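Local structure of cleavage stimulation factor 77 (Encephalitozoon cuniculi, 2UY1) at residues M242-F247 and I453-R458. The protein probably binds mRNA as a nuclear protein of the Suppressor of forked family, cleavage stimulation factor 77, built on an all-helical repeat scaffold. Sequence-based numbering, arbitrary orientation.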
# COMPACT_ATOMS: atom_id res chain seq x y z
N MET A 242 17.63 27.85 -4.59
CA MET A 242 17.41 27.31 -5.96
C MET A 242 16.20 26.42 -6.22
O MET A 242 15.79 26.21 -7.37
CB MET A 242 18.68 26.63 -6.52
CG MET A 242 19.87 27.52 -6.59
SD MET A 242 19.65 28.72 -7.92
CE MET A 242 19.55 30.28 -7.04
N SER A 243 15.65 25.85 -5.17
CA SER A 243 14.51 24.96 -5.28
C SER A 243 13.37 25.68 -4.63
O SER A 243 13.57 26.73 -3.99
CB SER A 243 14.78 23.58 -4.62
OG SER A 243 15.21 23.68 -3.28
N ASP A 244 12.18 25.15 -4.81
CA ASP A 244 10.94 25.85 -4.45
C ASP A 244 10.02 25.06 -3.51
O ASP A 244 8.77 25.30 -3.49
CB ASP A 244 10.18 26.22 -5.73
CG ASP A 244 9.16 27.32 -5.50
OD1 ASP A 244 9.30 28.03 -4.44
OD2 ASP A 244 8.25 27.46 -6.35
N GLY A 245 10.59 24.14 -2.74
CA GLY A 245 9.83 23.36 -1.78
C GLY A 245 10.31 23.55 -0.36
O GLY A 245 11.02 24.51 -0.06
N MET A 246 9.91 22.64 0.53
CA MET A 246 10.15 22.81 1.96
C MET A 246 10.93 21.63 2.53
O MET A 246 11.07 21.50 3.75
CB MET A 246 8.82 22.98 2.70
CG MET A 246 8.26 21.68 3.27
SD MET A 246 7.33 21.94 4.79
CE MET A 246 6.04 23.04 4.22
N PHE A 247 11.43 20.78 1.65
CA PHE A 247 12.40 19.78 2.03
C PHE A 247 13.73 20.33 2.57
O PHE A 247 14.11 20.01 3.68
CB PHE A 247 12.71 18.76 0.91
CG PHE A 247 13.63 17.65 1.37
CD1 PHE A 247 13.09 16.41 1.80
CD2 PHE A 247 15.04 17.82 1.39
CE1 PHE A 247 13.93 15.36 2.24
CE2 PHE A 247 15.89 16.80 1.83
CZ PHE A 247 15.33 15.56 2.24
N ILE A 453 5.31 17.00 1.55
CA ILE A 453 6.07 18.12 1.01
C ILE A 453 5.95 18.10 -0.54
O ILE A 453 5.90 17.02 -1.13
CB ILE A 453 7.55 17.89 1.34
CG1 ILE A 453 7.80 18.02 2.85
CG2 ILE A 453 8.47 18.78 0.49
CD1 ILE A 453 9.22 17.57 3.22
N ARG A 454 5.92 19.25 -1.18
CA ARG A 454 6.20 19.29 -2.62
C ARG A 454 6.85 20.61 -3.06
O ARG A 454 6.67 21.67 -2.46
CB ARG A 454 4.94 19.10 -3.39
CG ARG A 454 4.13 20.32 -3.45
CD ARG A 454 2.70 19.99 -3.84
NE ARG A 454 2.55 18.82 -4.73
CZ ARG A 454 2.70 18.81 -6.06
NH1 ARG A 454 3.08 19.91 -6.74
NH2 ARG A 454 2.47 17.67 -6.71
N ASP A 455 7.57 20.51 -4.16
CA ASP A 455 8.08 21.65 -4.86
C ASP A 455 7.03 22.05 -5.89
O ASP A 455 6.76 21.31 -6.84
CB ASP A 455 9.38 21.25 -5.51
CG ASP A 455 10.08 22.40 -6.08
OD1 ASP A 455 9.41 23.21 -6.74
OD2 ASP A 455 11.30 22.49 -5.90
N ASN A 456 6.44 23.21 -5.69
CA ASN A 456 5.29 23.62 -6.49
C ASN A 456 5.73 24.09 -7.84
O ASN A 456 4.91 24.53 -8.62
CB ASN A 456 4.49 24.74 -5.81
CG ASN A 456 3.13 24.24 -5.28
OD1 ASN A 456 2.93 22.89 -5.24
ND2 ASN A 456 2.25 25.07 -4.96
N SER A 457 7.02 24.05 -8.12
CA SER A 457 7.45 24.60 -9.39
C SER A 457 7.99 23.53 -10.33
O SER A 457 8.23 23.84 -11.49
CB SER A 457 8.38 25.82 -9.26
OG SER A 457 9.73 25.44 -9.07
N ARG A 458 8.10 22.29 -9.85
CA ARG A 458 8.61 21.16 -10.60
C ARG A 458 7.45 20.34 -11.04
O ARG A 458 6.48 20.24 -10.29
CB ARG A 458 9.56 20.31 -9.80
CG ARG A 458 10.88 21.01 -9.50
CD ARG A 458 11.67 20.22 -8.54
NE ARG A 458 12.20 19.03 -9.15
CZ ARG A 458 12.78 18.06 -8.49
NH1 ARG A 458 12.89 18.19 -7.15
NH2 ARG A 458 13.16 16.94 -9.12
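Asp455 reaches across to the backbone of Asp244 from an Asx turn, and so joins the loop between helices 229-242 and 247-255 of the all-helical repeat scaffold to the loop that follows helix 434-446. Its side chain can be followed outward. CB comes 4.2 Å from Gly245 N, where the backbones close to 3.9 Å between the CA atoms of Gly245 and Asp455; with no side chain, glycine suits so tight an approach. CG stands anti to the backbone N (chi1 -171°), which brings the carboxylate up against the 242-247 loop and lets its two oxygens divide the work. OD2 accepts the N-H of Asp244 in a fairly straight bond of 3.0 Å, the donor rising well above the carboxylate plane. OD1 turns back into its own loop: it takes Ser457 N nearly along the C-O axis at 2.9 Å, closing the Asx turn, and, through the syn lone pair of OD1, Ser457 OG. Aspartate suits the place because its short chain carries two acceptors, one for each loop. Asp244 sets its CB beside Asp455 OD1 and its OD2 against Ser457 CB, 3.3 Å away, while that OD2 stays 4.4 Å from Asp455 OD1, a like-charge proximity that the N-H donors round Asp455 probably ease.

Beyond the glycine the contact turns apolar. Branched Ile453 spreads between Met246 and Phe247 and also lies on Leu443 and Phe446 of helix 434-446. Its CG2 sits beside the backbone N of Phe247, and its CG1 meets Met246 CG at 3.7 Å.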